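Long-range contacts in cellobiose 2-epimerase (Caldibacillus thermoamylovorans, PDB 5ZHB), which catalyses the epimerisation of cellobiose at C2 of its reducing-end glucose, giving the corresponding glucosyl-mannose disaccharide: residues D256-K260 with N318-K322; I213-Y217 with K268-M272; A312-Y317 with A331-W336; G246-E250 with W306-V310. One frame throughout, in Å; residues are numbered along the deposited sequence.

Contact 1: D256-K260 with N318-K322; sequences DDALK and NAYEK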
loop_
_atom_site.group_PDB
_atom_site.type_symbol
_atom_site.label_atom_id
_atom_site.label_comp_id
_atom_site.label_asym_id
_atom_site.label_seq_id
_atom_site.Cartn_x
_atom_site.Cartn_y
_atom_site.Cartn_z
ATOM N N ASP A 256 5.105 -0.243 13.066
ATOM C CA ASP A 256 6.387 -0.570 13.678
ATOM C C ASP A 256 7.529 0.157 12.972
ATOM O O ASP A 256 8.430 0.705 13.608
ATOM C CB ASP A 256 6.671 -2.066 13.668
ATOM C CG ASP A 256 7.626 -2.528 14.760
ATOM O OD1 ASP A 256 7.804 -1.775 15.731
ATOM O OD2 ASP A 256 8.208 -3.612 14.607
ATOM N N ASP A 257 7.491 0.189 11.634
ATOM C CA ASP A 257 8.486 0.947 10.908
ATOM C C ASP A 257 8.442 2.412 11.307
ATOM O O ASP A 257 9.493 3.046 11.374
ATOM C CB ASP A 257 8.334 0.850 9.400
ATOM C CG ASP A 257 9.172 -0.222 8.741
ATOM O OD1 ASP A 257 9.702 -1.095 9.460
ATOM O OD2 ASP A 257 9.324 -0.130 7.526
ATOM N N ALA A 258 7.245 2.943 11.572
ATOM C CA ALA A 258 7.124 4.350 11.955
ATOM C C ALA A 258 7.777 4.566 13.334
ATOM O O ALA A 258 8.551 5.511 13.539
ATOM C CB ALA A 258 5.667 4.760 11.956
ATOM N N LEU A 259 7.508 3.628 14.249
ATOM C CA LEU A 259 8.186 3.583 15.540
ATOM C C LEU A 259 9.705 3.568 15.394
ATOM O O LEU A 259 10.382 4.349 16.067
ATOM C CB LEU A 259 7.668 2.399 16.347
ATOM C CG LEU A 259 6.206 2.470 16.775
ATOM C CD1 LEU A 259 5.837 1.188 17.524
ATOM C CD2 LEU A 259 5.898 3.708 17.585
ATOM N N LYS A 260 10.243 2.680 14.551
ATOM C CA LYS A 260 11.680 2.513 14.413
ATOM C C LYS A 260 12.345 3.758 13.821
ATOM O O LYS A 260 13.416 4.175 14.291
ATOM C CB LYS A 260 12.044 1.309 13.533
ATOM C CG LYS A 260 11.656 -0.067 14.059
ATOM C CD LYS A 260 11.506 -1.134 12.976
ATOM C CE LYS A 260 10.902 -2.369 13.531
ATOM N NZ LYS A 260 10.582 -3.430 12.567
ATOM N N ASN A 318 7.843 -9.822 10.829
ATOM C CA ASN A 318 8.178 -8.758 11.765
ATOM C C ASN A 318 7.867 -9.201 13.196
ATOM O O ASN A 318 8.703 -9.056 14.090
ATOM C CB ASN A 318 7.396 -7.474 11.438
ATOM C CG ASN A 318 7.845 -6.266 12.231
ATOM O OD1 ASN A 318 8.990 -5.827 12.115
ATOM N ND2 ASN A 318 6.945 -5.691 13.018
ATOM N N ALA A 319 6.662 -9.725 13.400
ATOM C CA ALA A 319 6.236 -10.229 14.687
ATOM C C ALA A 319 7.177 -11.321 15.211
ATOM O O ALA A 319 7.416 -11.388 16.423
ATOM C CB ALA A 319 4.837 -10.737 14.584
ATOM N N TYR A 320 7.651 -12.184 14.303
ATOM C CA TYR A 320 8.607 -13.222 14.657
ATOM C C TYR A 320 9.882 -12.588 15.176
ATOM O O TYR A 320 10.427 -13.070 16.172
ATOM C CB TYR A 320 8.921 -14.160 13.496
ATOM C CG TYR A 320 10.004 -15.185 13.806
ATOM C CD1 TYR A 320 9.765 -16.230 14.703
ATOM C CD2 TYR A 320 11.245 -15.112 13.196
ATOM C CE1 TYR A 320 10.743 -17.161 15.003
ATOM C CE2 TYR A 320 12.212 -16.075 13.440
ATOM C CZ TYR A 320 11.966 -17.089 14.356
ATOM O OH TYR A 320 12.929 -18.027 14.597
ATOM N N GLU A 321 10.351 -11.523 14.497
ATOM C CA GLU A 321 11.534 -10.787 14.920
ATOM C C GLU A 321 11.358 -10.245 16.348
ATOM O O GLU A 321 12.274 -10.292 17.150
ATOM C CB GLU A 321 11.923 -9.701 13.906
ATOM C CG GLU A 321 12.553 -10.232 12.621
ATOM C CD GLU A 321 13.016 -9.187 11.609
ATOM O OE1 GLU A 321 12.163 -8.516 11.024
ATOM O OE2 GLU A 321 14.219 -9.045 11.356
ATOM N N LYS A 322 10.170 -9.765 16.707
ATOM C CA LYS A 322 9.974 -9.177 18.024
ATOM C C LYS A 322 9.664 -10.222 19.097
ATOM O O LYS A 322 9.845 -9.950 20.286
ATOM C CB LYS A 322 8.814 -8.178 18.038
ATOM C CG LYS A 322 8.931 -7.038 17.062
ATOM C CD LYS A 322 7.741 -6.088 17.181
ATOM C CE LYS A 322 8.001 -4.756 17.812
ATOM N NZ LYS A 322 9.119 -4.045 17.165
#

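Contact 2: I213-Y217 with K268-M272; sequences IDLFY and KYTQM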
loop_
_atom_site.group_PDB
_atom_site.type_symbol
_atom_site.label_atom_id
_atom_site.label_comp_id
_atom_site.label_asym_id
_atom_site.label_seq_id
_atom_site.Cartn_x
_atom_site.Cartn_y
_atom_site.Cartn_z
ATOM N N ILE A 213 0.358 7.867 14.966
ATOM C CA ILE A 213 0.507 6.651 15.757
ATOM C C ILE A 213 -0.492 6.650 16.901
ATOM O O ILE A 213 -1.180 5.661 17.164
ATOM C CB ILE A 213 1.958 6.472 16.228
ATOM C CG1 ILE A 213 2.851 6.168 15.055
ATOM C CG2 ILE A 213 2.039 5.362 17.300
ATOM C CD1 ILE A 213 4.314 6.475 15.295
ATOM N N ASP A 214 -0.649 7.808 17.535
ATOM C CA ASP A 214 -1.557 7.934 18.668
ATOM C C ASP A 214 -3.012 7.804 18.230
ATOM O O ASP A 214 -3.804 7.127 18.895
ATOM C CB ASP A 214 -1.212 9.181 19.461
ATOM C CG ASP A 214 -1.744 9.111 20.880
ATOM O OD1 ASP A 214 -1.296 8.203 21.622
ATOM O OD2 ASP A 214 -2.694 9.847 21.161
ATOM N N LEU A 215 -3.355 8.379 17.055
ATOM C CA LEU A 215 -4.670 8.161 16.483
ATOM C C LEU A 215 -4.913 6.667 16.242
ATOM O O LEU A 215 -6.001 6.159 16.506
ATOM C CB LEU A 215 -4.819 8.962 15.188
ATOM C CG LEU A 215 -4.962 10.486 15.296
ATOM C CD1 LEU A 215 -4.830 11.114 13.929
ATOM C CD2 LEU A 215 -6.289 10.834 15.885
ATOM N N PHE A 216 -3.925 5.965 15.690
ATOM C CA PHE A 216 -4.080 4.525 15.518
ATOM C C PHE A 216 -4.337 3.858 16.869
ATOM O O PHE A 216 -5.281 3.071 16.993
ATOM C CB PHE A 216 -2.893 3.860 14.819
ATOM C CG PHE A 216 -3.139 3.787 13.317
ATOM C CD1 PHE A 216 -3.928 2.772 12.782
ATOM C CD2 PHE A 216 -2.679 4.793 12.483
ATOM C CE1 PHE A 216 -4.194 2.731 11.423
ATOM C CE2 PHE A 216 -2.943 4.746 11.123
ATOM C CZ PHE A 216 -3.710 3.730 10.600
ATOM N N TYR A 217 -3.511 4.200 17.848
ATOM C CA TYR A 217 -3.576 3.543 19.157
ATOM C C TYR A 217 -4.920 3.825 19.846
ATOM O O TYR A 217 -5.629 2.881 20.204
ATOM C CB TYR A 217 -2.400 3.929 20.050
ATOM C CG TYR A 217 -2.543 3.239 21.402
ATOM C CD1 TYR A 217 -2.207 1.893 21.561
ATOM C CD2 TYR A 217 -3.072 3.914 22.500
ATOM C CE1 TYR A 217 -2.382 1.242 22.775
ATOM C CE2 TYR A 217 -3.237 3.276 23.719
ATOM C CZ TYR A 217 -2.883 1.947 23.859
ATOM O OH TYR A 217 -3.037 1.327 25.054
ATOM N N LYS A 268 3.072 1.066 24.834
ATOM C CA LYS A 268 1.739 0.669 24.414
ATOM C C LYS A 268 1.663 0.467 22.882
ATOM O O LYS A 268 0.862 -0.326 22.396
ATOM C CB LYS A 268 0.694 1.617 24.996
ATOM C CG LYS A 268 0.787 3.095 24.690
ATOM C CD LYS A 268 0.015 3.903 25.734
ATOM C CE LYS A 268 -0.398 5.278 25.315
ATOM N NZ LYS A 268 0.726 6.213 25.321
ATOM N N TYR A 269 2.503 1.174 22.140
ATOM C CA TYR A 269 2.509 1.149 20.684
ATOM C C TYR A 269 3.188 -0.138 20.217
ATOM O O TYR A 269 2.632 -0.858 19.382
ATOM C CB TYR A 269 3.237 2.375 20.123
ATOM C CG TYR A 269 2.619 3.721 20.485
ATOM C CD1 TYR A 269 1.266 3.839 20.759
ATOM C CD2 TYR A 269 3.386 4.878 20.513
ATOM C CE1 TYR A 269 0.694 5.059 21.076
ATOM C CE2 TYR A 269 2.831 6.111 20.832
ATOM C CZ TYR A 269 1.481 6.193 21.123
ATOM O OH TYR A 269 0.865 7.363 21.446
ATOM N N THR A 270 4.375 -0.416 20.785
ATOM C CA THR A 270 5.038 -1.705 20.598
ATOM C C THR A 270 4.088 -2.864 20.905
ATOM O O THR A 270 3.947 -3.804 20.115
ATOM C CB THR A 270 6.327 -1.725 21.425
ATOM O OG1 THR A 270 7.242 -0.917 20.693
ATOM C CG2 THR A 270 6.959 -3.101 21.512
ATOM N N GLN A 271 3.387 -2.804 22.043
ATOM C CA GLN A 271 2.471 -3.874 22.398
ATOM C C GLN A 271 1.317 -3.959 21.395
ATOM O O GLN A 271 0.825 -5.040 21.098
ATOM C CB GLN A 271 1.882 -3.714 23.802
ATOM C CG GLN A 271 1.267 -5.010 24.318
ATOM C CD GLN A 271 2.316 -6.096 24.396
ATOM O OE1 GLN A 271 3.385 -5.887 24.982
ATOM N NE2 GLN A 271 2.054 -7.230 23.765
ATOM N N MET A 272 0.851 -2.810 20.884
ATOM C CA MET A 272 -0.176 -2.826 19.855
ATOM C C MET A 272 0.330 -3.600 18.628
ATOM O O MET A 272 -0.378 -4.450 18.130
ATOM C CB MET A 272 -0.642 -1.411 19.468
ATOM C CG MET A 272 -1.570 -1.382 18.254
ATOM S SD MET A 272 -2.083 0.308 17.870
ATOM C CE MET A 272 -0.506 1.080 17.525
#

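Contact 3: A312-Y317 with A331-W336; sequences AMVGFY and AVERIW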
loop_
_atom_site.group_PDB
_atom_site.type_symbol
_atom_site.label_atom_id
_atom_site.label_comp_id
_atom_site.label_asym_id
_atom_site.label_seq_id
_atom_site.Cartn_x
_atom_site.Cartn_y
_atom_site.Cartn_z
ATOM N N ALA A 312 0.446 -10.241 5.169
ATOM C CA ALA A 312 0.491 -11.168 6.303
ATOM C C ALA A 312 1.891 -11.776 6.440
ATOM O O ALA A 312 2.423 -11.900 7.552
ATOM C CB ALA A 312 -0.578 -12.221 6.149
ATOM N N MET A 313 2.524 -12.123 5.312
ATOM C CA MET A 313 3.874 -12.689 5.386
ATOM C C MET A 313 4.828 -11.668 5.999
ATOM O O MET A 313 5.632 -12.008 6.874
ATOM C CB MET A 313 4.395 -13.213 4.035
ATOM C CG MET A 313 3.751 -14.519 3.637
ATOM S SD MET A 313 4.292 -15.248 2.072
ATOM C CE MET A 313 3.587 -14.177 0.807
ATOM N N VAL A 314 4.721 -10.391 5.617
ATOM C CA VAL A 314 5.654 -9.413 6.144
ATOM C C VAL A 314 5.354 -9.188 7.635
ATOM O O VAL A 314 6.258 -9.185 8.458
ATOM C CB VAL A 314 5.680 -8.094 5.348
ATOM C CG1 VAL A 314 6.620 -7.066 5.976
ATOM C CG2 VAL A 314 6.065 -8.352 3.890
ATOM N N GLY A 315 4.085 -8.980 7.973
ATOM C CA GLY A 315 3.720 -8.592 9.319
ATOM C C GLY A 315 4.021 -9.726 10.291
ATOM O O GLY A 315 4.493 -9.471 11.386
ATOM N N PHE A 316 3.797 -10.958 9.838
ATOM C CA PHE A 316 4.067 -12.131 10.660
ATOM C C PHE A 316 5.565 -12.309 10.873
ATOM O O PHE A 316 5.981 -12.642 11.989
ATOM C CB PHE A 316 3.370 -13.358 10.099
ATOM C CG PHE A 316 1.862 -13.446 10.270
ATOM C CD1 PHE A 316 1.163 -12.776 11.277
ATOM C CD2 PHE A 316 1.135 -14.268 9.434
ATOM C CE1 PHE A 316 -0.219 -12.911 11.395
ATOM C CE2 PHE A 316 -0.240 -14.421 9.573
ATOM C CZ PHE A 316 -0.912 -13.721 10.533
ATOM N N TYR A 317 6.377 -12.033 9.850
ATOM C CA TYR A 317 7.818 -12.131 9.997
ATOM C C TYR A 317 8.369 -11.051 10.936
ATOM O O TYR A 317 9.282 -11.304 11.734
ATOM C CB TYR A 317 8.521 -12.143 8.636
ATOM C CG TYR A 317 9.989 -12.439 8.842
ATOM C CD1 TYR A 317 10.421 -13.719 9.180
ATOM C CD2 TYR A 317 10.930 -11.424 8.792
ATOM C CE1 TYR A 317 11.763 -13.992 9.402
ATOM C CE2 TYR A 317 12.266 -11.680 9.034
ATOM C CZ TYR A 317 12.683 -12.963 9.351
ATOM O OH TYR A 317 14.014 -13.174 9.564
ATOM N N ALA A 331 3.606 -19.539 10.181
ATOM C CA ALA A 331 2.485 -18.933 9.469
ATOM C C ALA A 331 2.966 -18.446 8.097
ATOM O O ALA A 331 2.232 -18.597 7.112
ATOM C CB ALA A 331 1.844 -17.806 10.271
ATOM N N VAL A 332 4.163 -17.842 8.099
ATOM C CA VAL A 332 4.801 -17.290 6.915
ATOM C C VAL A 332 5.021 -18.429 5.910
ATOM O O VAL A 332 4.660 -18.316 4.740
ATOM C CB VAL A 332 6.100 -16.551 7.264
ATOM C CG1 VAL A 332 6.979 -16.239 6.052
ATOM C CG2 VAL A 332 5.867 -15.255 8.025
ATOM N N GLU A 333 5.564 -19.558 6.380
ATOM C CA GLU A 333 5.871 -20.665 5.490
ATOM C C GLU A 333 4.593 -21.167 4.828
ATOM O O GLU A 333 4.594 -21.424 3.632
ATOM C CB GLU A 333 6.591 -21.785 6.265
ATOM C CG GLU A 333 8.006 -21.432 6.716
ATOM C CD GLU A 333 8.681 -22.410 7.698
ATOM O OE1 GLU A 333 8.128 -23.508 7.932
ATOM O OE2 GLU A 333 9.756 -22.076 8.251
ATOM N N ARG A 334 3.495 -21.308 5.587
ATOM C CA ARG A 334 2.272 -21.864 5.049
ATOM C C ARG A 334 1.572 -20.895 4.090
ATOM O O ARG A 334 0.978 -21.321 3.102
ATOM C CB ARG A 334 1.285 -22.249 6.154
ATOM C CG ARG A 334 1.857 -23.351 7.035
ATOM C CD ARG A 334 0.916 -23.625 8.202
ATOM N NE ARG A 334 -0.241 -24.370 7.714
ATOM C CZ ARG A 334 -1.517 -24.227 8.040
ATOM N NH1 ARG A 334 -1.936 -23.284 8.869
ATOM N NH2 ARG A 334 -2.395 -25.037 7.492
ATOM N N ILE A 335 1.631 -19.587 4.355
ATOM C CA ILE A 335 1.090 -18.647 3.381
ATOM C C ILE A 335 1.878 -18.780 2.077
ATOM O O ILE A 335 1.297 -18.759 0.996
ATOM C CB ILE A 335 1.132 -17.194 3.890
ATOM C CG1 ILE A 335 0.322 -17.024 5.176
ATOM C CG2 ILE A 335 0.652 -16.229 2.795
ATOM C CD1 ILE A 335 0.692 -15.762 5.928
ATOM N N TRP A 336 3.202 -18.854 2.179
ATOM C CA TRP A 336 4.011 -18.898 0.983
ATOM C C TRP A 336 3.682 -20.127 0.144
ATOM O O TRP A 336 3.508 -20.026 -1.074
ATOM C CB TRP A 336 5.485 -18.855 1.336
ATOM C CG TRP A 336 6.374 -18.897 0.123
ATOM C CD1 TRP A 336 7.420 -19.748 -0.062
ATOM C CD2 TRP A 336 6.342 -18.030 -1.028
ATOM N NE1 TRP A 336 8.029 -19.496 -1.258
ATOM C CE2 TRP A 336 7.407 -18.436 -1.866
ATOM C CE3 TRP A 336 5.538 -16.962 -1.444
ATOM C CZ2 TRP A 336 7.685 -17.816 -3.079
ATOM C CZ3 TRP A 336 5.826 -16.343 -2.656
ATOM C CH2 TRP A 336 6.890 -16.757 -3.444
#

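Contact 4: G246-E250 with W306-V310; sequences GHDIE and WWVQV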
loop_
_atom_site.group_PDB
_atom_site.type_symbol
_atom_site.label_atom_id
_atom_site.label_comp_id
_atom_site.label_asym_id
_atom_site.label_seq_id
_atom_site.Cartn_x
_atom_site.Cartn_y
_atom_site.Cartn_z
ATOM N N GLY A 246 -6.234 -8.021 6.264
ATOM C CA GLY A 246 -5.044 -7.584 5.559
ATOM C C GLY A 246 -4.565 -6.218 6.010
ATOM O O GLY A 246 -3.358 -6.014 6.155
ATOM N N HIS A 247 -5.496 -5.266 6.216
ATOM C CA HIS A 247 -5.112 -3.967 6.731
ATOM C C HIS A 247 -4.450 -4.087 8.105
ATOM O O HIS A 247 -3.462 -3.424 8.394
ATOM C CB HIS A 247 -6.283 -2.987 6.842
ATOM C CG HIS A 247 -6.709 -2.390 5.550
ATOM N ND1 HIS A 247 -7.743 -2.947 4.814
ATOM C CD2 HIS A 247 -6.321 -1.278 4.914
ATOM C CE1 HIS A 247 -7.916 -2.209 3.715
ATOM N NE2 HIS A 247 -7.073 -1.193 3.764
ATOM N N ASP A 248 -5.007 -4.919 8.975
ATOM C CA ASP A 248 -4.451 -5.029 10.324
ATOM C C ASP A 248 -2.994 -5.466 10.311
ATOM O O ASP A 248 -2.157 -4.878 10.970
ATOM C CB ASP A 248 -5.330 -5.950 11.151
ATOM C CG ASP A 248 -6.658 -5.340 11.567
ATOM O OD1 ASP A 248 -7.196 -4.520 10.788
ATOM O OD2 ASP A 248 -7.139 -5.674 12.665
ATOM N N ILE A 249 -2.688 -6.556 9.591
ATOM C CA ILE A 249 -1.365 -7.130 9.655
ATOM C C ILE A 249 -0.377 -6.229 8.917
ATOM O O ILE A 249 0.775 -6.093 9.330
ATOM C CB ILE A 249 -1.375 -8.601 9.186
ATOM C CG1 ILE A 249 -0.066 -9.287 9.519
ATOM C CG2 ILE A 249 -1.743 -8.757 7.702
ATOM C CD1 ILE A 249 0.296 -9.232 10.995
ATOM N N GLU A 250 -0.846 -5.564 7.850
ATOM C CA GLU A 250 -0.059 -4.535 7.196
ATOM C C GLU A 250 0.264 -3.404 8.175
ATOM O O GLU A 250 1.416 -3.017 8.292
ATOM C CB GLU A 250 -0.865 -4.005 6.006
ATOM C CG GLU A 250 -0.133 -2.910 5.227
ATOM C CD GLU A 250 -0.961 -2.324 4.081
ATOM O OE1 GLU A 250 -2.214 -2.363 4.154
ATOM O OE2 GLU A 250 -0.344 -1.847 3.101
ATOM N N TRP A 306 -4.627 -11.274 -3.100
ATOM C CA TRP A 306 -3.180 -11.350 -3.229
ATOM C C TRP A 306 -2.466 -10.468 -2.199
ATOM O O TRP A 306 -1.557 -10.936 -1.490
ATOM C CB TRP A 306 -2.732 -11.063 -4.687
ATOM C CG TRP A 306 -2.302 -9.645 -4.950
ATOM C CD1 TRP A 306 -1.017 -9.199 -4.937
ATOM C CD2 TRP A 306 -3.124 -8.488 -5.166
ATOM N NE1 TRP A 306 -0.983 -7.856 -5.185
ATOM C CE2 TRP A 306 -2.253 -7.383 -5.310
ATOM C CE3 TRP A 306 -4.495 -8.270 -5.270
ATOM C CZ2 TRP A 306 -2.708 -6.080 -5.504
ATOM C CZ3 TRP A 306 -4.944 -6.988 -5.503
ATOM C CH2 TRP A 306 -4.067 -5.914 -5.626
ATOM N N TRP A 307 -2.875 -9.212 -2.069
ATOM C CA TRP A 307 -2.138 -8.272 -1.230
ATOM C C TRP A 307 -2.244 -8.645 0.249
ATOM O O TRP A 307 -1.290 -8.412 0.989
ATOM C CB TRP A 307 -2.549 -6.809 -1.470
ATOM C CG TRP A 307 -3.923 -6.394 -1.010
ATOM C CD1 TRP A 307 -5.056 -6.306 -1.761
ATOM C CD2 TRP A 307 -4.284 -5.947 0.313
ATOM N NE1 TRP A 307 -6.105 -5.878 -0.995
ATOM C CE2 TRP A 307 -5.660 -5.654 0.284
ATOM C CE3 TRP A 307 -3.575 -5.778 1.514
ATOM C CZ2 TRP A 307 -6.340 -5.183 1.411
ATOM C CZ3 TRP A 307 -4.245 -5.294 2.618
ATOM C CH2 TRP A 307 -5.617 -5.018 2.574
ATOM N N VAL A 308 -3.388 -9.246 0.627
ATOM C CA VAL A 308 -3.598 -9.683 2.004
ATOM C C VAL A 308 -2.576 -10.754 2.392
ATOM O O VAL A 308 -1.931 -10.656 3.436
ATOM C CB VAL A 308 -5.057 -10.154 2.180
ATOM C CG1 VAL A 308 -5.259 -10.818 3.539
ATOM C CG2 VAL A 308 -6.071 -9.046 1.919
ATOM N N GLN A 309 -2.292 -11.682 1.477
ATOM C CA GLN A 309 -1.381 -12.769 1.766
ATOM C C GLN A 309 0.019 -12.208 1.989
ATOM O O GLN A 309 0.697 -12.581 2.940
ATOM C CB GLN A 309 -1.357 -13.809 0.650
ATOM C CG GLN A 309 -2.718 -14.273 0.152
ATOM C CD GLN A 309 -3.642 -14.759 1.249
ATOM O OE1 GLN A 309 -3.243 -15.542 2.106
ATOM N NE2 GLN A 309 -4.848 -14.219 1.295
ATOM N N VAL A 310 0.493 -11.325 1.105
ATOM C CA VAL A 310 1.872 -10.881 1.240
ATOM C C VAL A 310 2.057 -9.945 2.447
ATOM O O VAL A 310 3.118 -9.936 3.043
ATOM C CB VAL A 310 2.410 -10.198 -0.038
ATOM C CG1 VAL A 310 2.217 -11.075 -1.264
ATOM C CG2 VAL A 310 1.841 -8.816 -0.280
#

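Contact 1: D256-K260 with N318-K322
The carboxylate of D256 reaches between two side chains of the facing helix, the amide of N318 and the amino group of K322, and one oxygen takes both. K322 NZ approaches D256 OD2 from the syn side at 2.7 Å, completing a salt bridge, and adds a weak bond to OD1. N318 ND2 donates to D256 OD2 from the anti side at 2.9 Å, with an N-H...O angle of 161° and the carboxylate and amide planes turned 66° apart. The other end of the amide is also held: K260 NZ lies 2.9 Å from N318 OD1, in the carbonyl plane on a lone pair, and R387 donates to the same oxygen, which fixes the amide's flip. K322 bends its last two torsions to get there, whereas K260 runs out extended and makes a weak bond back to D256 OD2. Were D256 replaced by alanine, K322 would probably lose its counter-charge and N318 ND2 its acceptor. The result is a salt-bridge network, with a long pair from K260 to D257, between inner helices 245-262 and 306-323 of the (alpha/alpha)6 barrel. Polar side chains thus bridge segment axes 13.2 Å apart, and the two lysines probably favour the ionised aspartate.

Contact 2: I213-Y217 with K268-M272
The hydroxyl of Y269 donates to D214 OD1, which sits at the edge of the tyrosine ring and in its plane; the modelled separation of 2.3 Å is unusually short and its exact value doubtful. K268 NZ stays 4.7 Å from D214 OD1, close enough that its charge may be felt, though the two are not in contact. The ring of Y269 lies against I213, whose CG2 methyl stands 3.5 Å from the ring centroid, almost on the normal, in a CH-pi contact. The second tyrosine, Y217, holds its CG anti to the backbone N (chi1 179°), which sends its ring out toward the helix of K268 and Y269. There Y269 turns an edge to the face of Y217 in an offset edge-to-face pair, centroids 5.6 Å apart and planes at 67°, while Y269 CE1 also presses on Y217 CB at 3.4 Å. The aliphatic chain of K268 crosses the Y217 ring, its CG over one face at 4.1 Å from the centroid. At the ring's edge M272 SD makes a Met-aromatic contact, 5.3 Å from the centroid. The two segments, on outer-layer helices 203-220 and 267-283 of the (alpha/alpha)6 barrel, cross at 61°; from the inner layer, L259 of helix 245-262 packs on both I213 and Y269, and F216 leads off to helix 183-199.

Contact 3: A312-Y317 with A331-W336
M313 slides past I335 in the opposite direction, laying its CG 3.6 Å from I335 CG2 and carrying its sulfur on to W336. M313 SD rests 3.9 Å from W336 CB and meets the indole obliquely in a Met-aromatic contact, 5.4 Å from the six-membered ring's centre; the chain bends at its last torsion (chi3 -72°), putting M313 CE 4.1 Å from W336 CE3. V332 fits its CG2 methyl against the opposing backbone, 3.5 Å from M313 O, and touches F316 CB. The F316 ring receives I335 CD1 at its edge, 3.8 Å from CD2, and A331 CB packs on that CD2; A312 CB, one turn before F316, touches I335 CD1 too. Such packing, apolar between side chains, joins the arms of an antiparallel helical hairpin, inner helix 306-323 and outer helix 326-343 of an (alpha/alpha)6 barrel; the segments run at 166° with axes 9.0 Å apart. Cutting M313 back to alanine is likely to open a gap beside I335 CG2 and leave W336 without its sulfur neighbour. Farther out, W336 is positioned by a hydrogen bond from NE1 to E7 and an edge-to-face contact with F8. Helix 375-387 backs M313 with F380 and Y317 with F384.

Contact 4: G246-E250 with W306-V310
W307 drives the rim of its indole into the start of helix 245-262, where two inner helices of the (alpha/alpha)6 barrel characteristic of this epimerase family lie side by side. The aromatic part of the contact is an edge-to-face pair: W307 CH2 comes over one face of the H247 imidazole, 3.7 Å from ND1 and offset toward the ring's rim, with centroids 5.2 Å apart and planes at 76°. Both imidazole nitrogens are hydrogen-bonded, ND1 to S244 and NE2 to N184, so the face offered to the tryptophan is fixed in rotation. W307 gets there with its CG between the backbone N and the carbonyl carbon (chi1 70°), a crowded position that lays one indole face over CG2 of its neighbour V308; the ring also stacks with H376. The packing contacts centre on G246. A beta carbon here would point toward the other helix and run into V308 CG2 and W307 CZ3; without one, G246 CA comes within 4.4 Å of V308 CA. V308 CG1 touches G246 CA at 3.8 Å, and W307 CZ3 sits 3.5 Å from G246 C. The segments, inclined by 33°, run with axes 8.9 Å apart. The carboxylate of E250 also comes up to the indole, on an extended chain that crosses W307 at about a right angle and puts E250 OE1 3.9 Å from W307 CZ3.

Contacts 1 and 4 tie the same two inner helices, 245-262 and 306-323, at points whose centres are 15 Å apart: a polar bridge at contact 1, close glycine packing at contact 4. Contact 3 continues from contact 4 along the second of these helices, 10 Å away between centres, and I249 CD1 meets F316 CD1 at 3.7 Å. Contact 2 lies in the outer layer and joins contact 1 through L259 CD2, 3.9 Å from I213 CD1. Contact 4, about 9 Å from the chain's centre, is the most central; the position of its histidine and tryptophan, the latter stacked on H376, is consistent with their lining the central sugar-binding cleft, as in related epimerases.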